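Local coordinates for protein putative polysaccharide deacetylase (PDB 5JP6) that probably removes acetyl groups from peptidoglycan as a zinc-dependent carbohydrate esterase of family 4, during the predatory cycle of Bdellovibrio, at residues His262-Pro274 against Ala364-Arg378. The protein carries 1 engineered substitution. Numbering follows the deposited sequence.
Sequences HQAVFDVLGWVDP and AADPSAKYNSKLVKR
Lys370 lies alongside Trp271, its long aliphatic chain carrying the ammonium over the indole. Lys370 NZ stands 3.7 Å from the centroid of the Trp271 six-membered ring, only 3° off its normal, a cation-pi contact that a flat, electron-rich ring suits well. A bend at chi3 (-61°) lays CE on the same face, and a water accepts from Lys370 NZ and lies close to Asp273 OD2, which itself accepts from Ile224 N. On the backbone, Val272 N donates to Lys370 O (2.9 Å). Farther along, the primary amide of Gln263 matches one residue's backbone both ways: Lys377 N gives a nearly straight bond to Gln263 OE1 (2.8 Å, 170°), while Gln263 NE2 donates to Lys377 O at 3.1 Å. Asp267 OD1 takes the other N-H of NE2, which helps fix the amide's rotation. Branched Val376 uses both methyls, CG2 centred over the Phe266 ring (4.1 Å to its centroid) and CG1 against Val272 CG1. The His262 imidazole is sandwiched between Leu375 CD1 and Val272 CG2, its ND1 hydrogen-bonded to Ser226 OG. In this NodB-type deacetylase fold, the tail after parallel-sheet strand 358-364 thus packs along the end of helix 251-269 and the loop into strand 275-277, while strand 223-227 meets Trp271 and Asp273.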
ATOM      1  N   HIS A 262     -11.132  10.625  -1.487  1.00 21.49           N
ATOM      2  CA  HIS A 262     -11.766  10.716  -2.780  1.00 21.01           C
ATOM      3  C   HIS A 262     -11.546  12.097  -3.400  1.00 19.45           C
ATOM      4  O   HIS A 262     -11.188  12.213  -4.572  1.00 20.20           O
ATOM      5  CB  HIS A 262     -13.242  10.416  -2.672  1.00 22.14           C
ATOM      6  CG  HIS A 262     -13.644   9.155  -3.359  1.00 20.88           C
ATOM      7  ND1 HIS A 262     -13.064   7.938  -3.086  1.00 21.24           N
ATOM      8  CD2 HIS A 262     -14.552   8.923  -4.336  1.00 24.28           C
ATOM      9  CE1 HIS A 262     -13.606   7.012  -3.850  1.00 23.33           C
ATOM     10  NE2 HIS A 262     -14.505   7.580  -4.618  1.00 23.63           N
ATOM     11  N   GLN A 263     -11.724  13.127  -2.582  1.00 19.83           N
ATOM     12  CA  GLN A 263     -11.488  14.478  -3.041  1.00 19.62           C
ATOM     13  C   GLN A 263     -10.026  14.684  -3.487  1.00 19.94           C
ATOM     14  O   GLN A 263      -9.774  15.372  -4.472  1.00 20.96           O
ATOM     15  CB  GLN A 263     -11.863  15.475  -1.951  1.00 21.88           C
ATOM     16  CG  GLN A 263     -11.835  16.897  -2.423  1.00 22.14           C
ATOM     17  CD  GLN A 263     -13.038  17.270  -3.293  1.00 22.18           C
ATOM     18  OE1 GLN A 263     -14.180  17.025  -2.936  1.00 23.86           O
ATOM     19  NE2 GLN A 263     -12.771  17.892  -4.436  1.00 24.47           N
ATOM     20  N   ALA A 264      -9.078  14.114  -2.737  1.00 19.91           N
ATOM     21  CA  ALA A 264      -7.657  14.299  -3.073  1.00 21.60           C
ATOM     22  C   ALA A 264      -7.381  13.726  -4.465  1.00 19.91           C
ATOM     23  O   ALA A 264      -6.678  14.332  -5.272  1.00 21.30           O
ATOM     24  CB  ALA A 264      -6.756  13.671  -2.045  1.00 23.07           C
ATOM     25  N   VAL A 265      -7.908  12.521  -4.728  1.00 19.44           N
ATOM     26  CA  VAL A 265      -7.710  11.909  -6.040  1.00 19.74           C
ATOM     27  C   VAL A 265      -8.334  12.780  -7.139  1.00 18.78           C
ATOM     28  O   VAL A 265      -7.711  13.062  -8.171  1.00 19.98           O
ATOM     29  CB  VAL A 265      -8.275  10.484  -6.089  1.00 18.65           C
ATOM     30  CG1 VAL A 265      -8.244   9.933  -7.504  1.00 19.18           C
ATOM     31  CG2 VAL A 265      -7.520   9.555  -5.126  1.00 19.65           C
ATOM     32  N   PHE A 266      -9.568  13.171  -6.912  1.00 18.57           N
ATOM     33  CA  PHE A 266     -10.312  14.012  -7.854  1.00 18.98           C
ATOM     34  C   PHE A 266      -9.590  15.324  -8.148  1.00 20.19           C
ATOM     35  O   PHE A 266      -9.512  15.760  -9.296  1.00 21.86           O
ATOM     36  CB  PHE A 266     -11.696  14.285  -7.329  1.00 19.78           C
ATOM     37  CG  PHE A 266     -12.520  15.188  -8.203  1.00 21.65           C
ATOM     38  CD1 PHE A 266     -13.098  14.710  -9.349  1.00 22.19           C
ATOM     39  CD2 PHE A 266     -12.646  16.534  -7.909  1.00 27.50           C
ATOM     40  CE1 PHE A 266     -13.851  15.539 -10.164  1.00 25.42           C
ATOM     41  CE2 PHE A 266     -13.382  17.359  -8.716  1.00 31.31           C
ATOM     42  CZ  PHE A 266     -13.958  16.863  -9.857  1.00 31.87           C
ATOM     43  N   ASP A 267      -9.044  15.940  -7.100  1.00 20.34           N
ATOM     44  CA  ASP A 267      -8.332  17.204  -7.269  1.00 21.24           C
ATOM     45  C   ASP A 267      -7.113  17.075  -8.189  1.00 22.23           C
ATOM     46  O   ASP A 267      -6.757  18.055  -8.872  1.00 27.41           O
ATOM     47  CB  ASP A 267      -7.915  17.761  -5.925  1.00 22.65           C
ATOM     48  CG  ASP A 267      -9.069  18.300  -5.105  1.00 24.14           C
ATOM     49  OD1 ASP A 267     -10.202  18.469  -5.630  1.00 26.09           O
ATOM     50  OD2 ASP A 267      -8.833  18.532  -3.883  1.00 29.67           O
ATOM     51  N   VAL A 268      -6.485  15.894  -8.211  1.00 21.01           N
ATOM     52  CA  VAL A 268      -5.332  15.669  -9.106  1.00 22.10           C
ATOM     53  C   VAL A 268      -5.773  15.299 -10.524  1.00 22.18           C
ATOM     54  O   VAL A 268      -5.275  15.862 -11.515  1.00 23.77           O
ATOM     55  CB  VAL A 268      -4.381  14.606  -8.545  1.00 23.39           C
ATOM     56  CG1 VAL A 268      -3.242  14.277  -9.518  1.00 22.47           C
ATOM     57  CG2 VAL A 268      -3.793  15.065  -7.196  1.00 25.81           C
ATOM     58  N   LEU A 269      -6.715  14.360 -10.624  1.00 20.55           N
ATOM     59  CA  LEU A 269      -7.027  13.710 -11.888  1.00 20.76           C
ATOM     60  C   LEU A 269      -8.235  14.265 -12.639  1.00 21.91           C
ATOM     61  O   LEU A 269      -8.325  14.071 -13.859  1.00 23.16           O
ATOM     62  CB  LEU A 269      -7.310  12.226 -11.655  1.00 19.41           C
ATOM     63  CG  LEU A 269      -6.192  11.407 -11.031  1.00 20.43           C
ATOM     64  CD1 LEU A 269      -6.665   9.992 -10.800  1.00 19.70           C
ATOM     65  CD2 LEU A 269      -4.938  11.425 -11.897  1.00 21.95           C
ATOM     66  N   GLY A 270      -9.156  14.918 -11.923  1.00 20.35           N
ATOM     67  CA  GLY A 270     -10.417  15.290 -12.506  1.00 22.57           C
ATOM     68  C   GLY A 270     -11.437  14.167 -12.503  1.00 20.80           C
ATOM     69  O   GLY A 270     -12.535  14.286 -13.041  1.00 23.50           O
ATOM     70  N   TRP A 271     -11.083  13.069 -11.846  1.00 20.00           N
ATOM     71  CA  TRP A 271     -11.982  11.955 -11.651  1.00 19.79           C
ATOM     72  C   TRP A 271     -11.458  11.108 -10.494  1.00 18.60           C
ATOM     73  O   TRP A 271     -10.326  11.266 -10.058  1.00 20.07           O
ATOM     74  CB  TRP A 271     -12.112  11.119 -12.915  1.00 21.67           C
ATOM     75  CG  TRP A 271     -10.807  10.599 -13.478  1.00 22.33           C
ATOM     76  CD1 TRP A 271     -10.092  11.129 -14.501  1.00 23.90           C
ATOM     77  CD2 TRP A 271     -10.132   9.401 -13.105  1.00 21.01           C
ATOM     78  NE1 TRP A 271      -8.982  10.355 -14.792  1.00 23.42           N
ATOM     79  CE2 TRP A 271      -8.986   9.273 -13.940  1.00 22.70           C
ATOM     80  CE3 TRP A 271     -10.393   8.399 -12.163  1.00 22.31           C
ATOM     81  CZ2 TRP A 271      -8.120   8.166 -13.866  1.00 23.00           C
ATOM     82  CZ3 TRP A 271      -9.523   7.334 -12.056  1.00 22.52           C
ATOM     83  CH2 TRP A 271      -8.384   7.225 -12.895  1.00 22.62           C
ATOM     84  N   VAL A 272     -12.338  10.231 -10.013  1.00 18.09           N
ATOM     85  CA  VAL A 272     -12.032   9.250  -9.009  1.00 18.43           C
ATOM     86  C   VAL A 272     -13.028   8.122  -9.182  1.00 18.65           C
ATOM     87  O   VAL A 272     -14.239   8.359  -9.246  1.00 19.14           O
ATOM     88  CB  VAL A 272     -12.042   9.809  -7.575  1.00 19.31           C
ATOM     89  CG1 VAL A 272     -13.357  10.515  -7.203  1.00 19.65           C
ATOM     90  CG2 VAL A 272     -11.683   8.694  -6.594  1.00 20.04           C
ATOM     91  N   ASP A 273     -12.540   6.890  -9.320  1.00 17.87           N
ATOM     92  CA  ASP A 273     -13.465   5.781  -9.511  1.00 18.19           C
ATOM     93  C   ASP A 273     -14.322   5.572  -8.271  1.00 18.04           C
ATOM     94  O   ASP A 273     -13.878   5.836  -7.131  1.00 19.30           O
ATOM     95  CB  ASP A 273     -12.688   4.496  -9.833  1.00 18.62           C
ATOM     96  CG  ASP A 273     -12.172   4.490 -11.256  1.00 20.21           C
ATOM     97  OD1 ASP A 273     -13.032   4.576 -12.197  1.00 23.25           O
ATOM     98  OD2 ASP A 273     -10.952   4.376 -11.456  1.00 19.82           O
ATOM     99  N   PRO A 274     -15.536   5.030  -8.484  1.00 18.84           N
ATOM    100  CA  PRO A 274     -16.498   4.880  -7.362  1.00 18.86           C
ATOM    101  C   PRO A 274     -16.212   3.621  -6.566  1.00 19.32           C
ATOM    102  O   PRO A 274     -17.067   2.752  -6.457  1.00 19.77           O
ATOM    103  CB  PRO A 274     -17.848   4.841  -8.077  1.00 21.17           C
ATOM    104  CG  PRO A 274     -17.514   4.211  -9.407  1.00 19.87           C
ATOM    105  CD  PRO A 274     -16.200   4.840  -9.783  1.00 19.91           C
ATOM    106  N   ALA A 364     -16.456   0.352 -12.677  1.00 21.83           N
ATOM    107  CA  ALA A 364     -17.881   0.729 -12.717  1.00 22.43           C
ATOM    108  C   ALA A 364     -18.519   0.456 -14.081  1.00 22.44           C
ATOM    109  O   ALA A 364     -17.897   0.666 -15.129  1.00 25.43           O
ATOM    110  CB  ALA A 364     -18.063   2.186 -12.357  1.00 25.37           C
ATOM    111  N   ALA A 365     -19.766   0.001 -14.064  1.00 22.29           N
ATOM    112  CA  ALA A 365     -20.519  -0.176 -15.315  1.00 23.24           C
ATOM    113  C   ALA A 365     -20.756   1.154 -16.059  1.00 23.00           C
ATOM    114  O   ALA A 365     -20.739   1.190 -17.299  1.00 27.48           O
ATOM    115  CB  ALA A 365     -21.838  -0.871 -15.030  1.00 25.99           C
ATOM    116  N   ASP A 366     -20.960   2.230 -15.308  1.00 22.93           N
ATOM    117  CA  ASP A 366     -21.211   3.543 -15.873  1.00 23.14           C
ATOM    118  C   ASP A 366     -19.887   4.228 -16.043  1.00 23.02           C
ATOM    119  O   ASP A 366     -19.268   4.594 -15.052  1.00 23.64           O
ATOM    120  CB  ASP A 366     -22.133   4.357 -14.962  1.00 23.44           C
ATOM    121  CG  ASP A 366     -22.431   5.767 -15.505  1.00 23.96           C
ATOM    122  OD1 ASP A 366     -21.856   6.212 -16.514  1.00 25.77           O
ATOM    123  OD2 ASP A 366     -23.255   6.424 -14.822  1.00 30.44           O
ATOM    124  N   PRO A 367     -19.445   4.417 -17.303  1.00 24.85           N
ATOM    125  CA  PRO A 367     -18.176   5.046 -17.538  1.00 25.61           C
ATOM    126  C   PRO A 367     -18.063   6.513 -17.106  1.00 23.30           C
ATOM    127  O   PRO A 367     -16.935   7.058 -17.059  1.00 25.41           O
ATOM    128  CB  PRO A 367     -17.988   4.871 -19.054  1.00 27.33           C
ATOM    129  CG  PRO A 367     -19.382   4.894 -19.586  1.00 29.66           C
ATOM    130  CD  PRO A 367     -20.164   4.149 -18.557  1.00 27.01           C
ATOM    131  N   SER A 368     -19.203   7.155 -16.844  1.00 23.64           N
ATOM    132  CA  SER A 368     -19.212   8.521 -16.339  1.00 23.28           C
ATOM    133  C   SER A 368     -19.141   8.634 -14.819  1.00 20.82           C
ATOM    134  O   SER A 368     -18.959   9.733 -14.327  1.00 22.40           O
ATOM    135  CB  SER A 368     -20.455   9.244 -16.828  1.00 24.99           C
ATOM    136  OG  SER A 368     -21.651   8.826 -16.171  1.00 24.56           O
ATOM    137  N   ALA A 369     -19.309   7.511 -14.096  1.00 21.50           N
ATOM    138  CA  ALA A 369     -19.406   7.467 -12.618  1.00 21.16           C
ATOM    139  C   ALA A 369     -18.170   8.200 -12.025  1.00 20.63           C
ATOM    140  O   ALA A 369     -18.268   8.954 -11.064  1.00 21.66           O
ATOM    141  CB  ALA A 369     -19.542   6.035 -12.103  1.00 24.00           C
ATOM    142  N   LYS A 370     -17.005   7.972 -12.634  1.00 20.29           N
ATOM    143  CA  LYS A 370     -15.722   8.475 -12.103  1.00 20.02           C
ATOM    144  C   LYS A 370     -15.667  10.009 -12.135  1.00 19.65           C
ATOM    145  O   LYS A 370     -14.913  10.612 -11.379  1.00 20.22           O
ATOM    146  CB  LYS A 370     -14.540   7.855 -12.843  1.00 20.90           C
ATOM    147  CG  LYS A 370     -14.424   8.247 -14.305  1.00 22.42           C
ATOM    148  CD  LYS A 370     -13.530   7.348 -15.154  1.00 34.67           C
ATOM    149  CE  LYS A 370     -12.144   7.321 -14.711  1.00 37.07           C
ATOM    150  NZ  LYS A 370     -11.197   6.599 -15.612  1.00 36.35           N
ATOM    151  N   TYR A 371     -16.479  10.620 -13.001  1.00 20.69           N
ATOM    152  CA  TYR A 371     -16.505  12.078 -13.109  1.00 20.47           C
ATOM    153  C   TYR A 371     -17.551  12.734 -12.242  1.00 23.01           C
ATOM    154  O   TYR A 371     -17.572  13.975 -12.153  1.00 23.87           O
ATOM    155  CB  TYR A 371     -16.738  12.485 -14.557  1.00 21.55           C
ATOM    156  CG  TYR A 371     -15.637  12.021 -15.501  1.00 23.18           C
ATOM    157  CD1 TYR A 371     -14.411  12.673 -15.534  1.00 23.86           C
ATOM    158  CD2 TYR A 371     -15.821  10.929 -16.312  1.00 26.84           C
ATOM    159  CE1 TYR A 371     -13.429  12.266 -16.388  1.00 27.48           C
ATOM    160  CE2 TYR A 371     -14.836  10.505 -17.152  1.00 28.75           C
ATOM    161  CZ  TYR A 371     -13.625  11.166 -17.178  1.00 28.27           C
ATOM    162  OH  TYR A 371     -12.609  10.783 -18.036  1.00 32.64           O
ATOM    163  N   ASN A 372     -18.414  11.928 -11.625  1.00 21.96           N
ATOM    164  CA  ASN A 372     -19.585  12.442 -10.942  1.00 21.44           C
ATOM    165  C   ASN A 372     -19.734  11.832  -9.533  1.00 22.16           C
ATOM    166  O   ASN A 372     -20.848  11.553  -9.084  1.00 24.18           O
ATOM    167  CB  ASN A 372     -20.809  12.155 -11.808  1.00 23.17           C
ATOM    168  CG  ASN A 372     -20.783  12.942 -13.094  1.00 25.76           C
ATOM    169  OD1 ASN A 372     -20.967  14.159 -13.098  1.00 28.15           O
ATOM    170  ND2 ASN A 372     -20.496  12.249 -14.193  1.00 23.94           N
ATOM    171  N   SER A 373     -18.603  11.666  -8.851  1.00 19.44           N
ATOM    172  CA  SER A 373     -18.629  11.066  -7.528  1.00 20.14           C
ATOM    173  C   SER A 373     -19.492  11.894  -6.559  1.00 19.88           C
ATOM    174  O   SER A 373     -19.317  13.103  -6.419  1.00 21.18           O
ATOM    175  CB  SER A 373     -17.237  11.007  -6.924  1.00 20.23           C
ATOM    176  OG  SER A 373     -17.289  10.493  -5.597  1.00 21.82           O
ATOM    177  N   LYS A 374     -20.367  11.182  -5.846  1.00 21.05           N
ATOM    178  CA  LYS A 374     -21.164  11.801  -4.776  1.00 22.37           C
ATOM    179  C   LYS A 374     -20.357  12.116  -3.503  1.00 20.70           C
ATOM    180  O   LYS A 374     -20.907  12.689  -2.555  1.00 24.33           O
ATOM    181  CB  LYS A 374     -22.386  10.946  -4.473  1.00 21.72           C
ATOM    182  CG  LYS A 374     -23.357  10.874  -5.639  1.00 22.63           C
ATOM    183  CD  LYS A 374     -24.490   9.889  -5.362  1.00 24.42           C
ATOM    184  CE  LYS A 374     -25.498   9.876  -6.448  1.00 27.54           C
ATOM    185  NZ  LYS A 374     -26.518   8.857  -6.198  1.00 30.93           N
ATOM    186  N   LEU A 375     -19.073  11.730  -3.507  1.00 21.67           N
ATOM    187  CA  LEU A 375     -18.170  11.980  -2.398  1.00 23.36           C
ATOM    188  C   LEU A 375     -17.305  13.218  -2.605  1.00 25.56           C
ATOM    189  O   LEU A 375     -16.534  13.575  -1.728  1.00 27.03           O
ATOM    190  CB  LEU A 375     -17.278  10.756  -2.158  1.00 21.18           C
ATOM    191  CG  LEU A 375     -17.987   9.489  -1.741  1.00 22.36           C
ATOM    192  CD1 LEU A 375     -17.041   8.315  -1.684  1.00 23.22           C
ATOM    193  CD2 LEU A 375     -18.698   9.663  -0.386  1.00 22.21           C
ATOM    194  N   VAL A 376     -17.409  13.846  -3.778  1.00 21.92           N
ATOM    195  CA  VAL A 376     -16.563  14.979  -4.059  1.00 22.65           C
ATOM    196  C   VAL A 376     -17.364  16.248  -4.337  1.00 23.08           C
ATOM    197  O   VAL A 376     -18.511  16.180  -4.806  1.00 26.54           O
ATOM    198  CB  VAL A 376     -15.585  14.736  -5.210  1.00 26.05           C
ATOM    199  CG1 VAL A 376     -14.811  13.430  -5.063  1.00 26.03           C
ATOM    200  CG2 VAL A 376     -16.231  14.852  -6.516  1.00 29.99           C
ATOM    201  N   LYS A 377     -16.726  17.392  -4.060  1.00 24.42           N
ATOM    202  CA  LYS A 377     -17.218  18.720  -4.417  1.00 28.72           C
ATOM    203  C   LYS A 377     -16.517  19.171  -5.703  1.00 30.12           C
ATOM    204  O   LYS A 377     -15.281  19.109  -5.820  1.00 31.90           O
ATOM    205  CB  LYS A 377     -16.865  19.694  -3.326  1.00 34.96           C
ATOM    206  CG  LYS A 377     -17.485  19.411  -2.003  1.00 41.78           C
ATOM    207  CD  LYS A 377     -17.171  20.532  -0.989  1.00 50.48           C
ATOM    208  CE  LYS A 377     -17.845  21.860  -1.311  1.00 56.42           C
ATOM    209  NZ  LYS A 377     -17.829  22.802  -0.146  1.00 67.24           N
ATOM    210  N   ARG A 378     -17.306  19.553  -6.688  1.00 33.30           N
ATOM    211  CA  ARG A 378     -16.774  20.021  -7.955  1.00 38.65           C
ATOM    212  C   ARG A 378     -16.099  21.367  -7.802  1.00 39.57           C
ATOM    213  O   ARG A 378     -16.333  22.078  -6.830  1.00 40.40           O
ATOM    214  CB  ARG A 378     -17.894  20.148  -8.980  1.00 40.02           C
ATOM    215  CG  ARG A 378     -18.729  18.889  -9.205  1.00 41.22           C
ATOM    216  CD  ARG A 378     -19.692  19.133 -10.376  1.00 42.28           C
ATOM    217  NE  ARG A 378     -20.752  18.123 -10.482  1.00 35.50           N
ATOM    218  CZ  ARG A 378     -20.668  16.992 -11.188  1.00 35.47           C
ATOM    219  NH1 ARG A 378     -19.542  16.680 -11.875  1.00 34.17           N
ATOM    220  NH2 ARG A 378     -21.726  16.157 -11.203  1.00 38.71           N
TER
HETATM  221  O   HOH W   1     -17.450   7.780  -5.746  1.00 23.96           O
HETATM  222  O   HOH W   2     -15.202  15.938  -0.782  1.00 30.97           O
HETATM  223  O   HOH W   3     -16.911   8.093  -8.580  1.00 24.59           O
HETATM  224  O   HOH W   4     -10.060   4.406 -14.032  1.00 26.28           O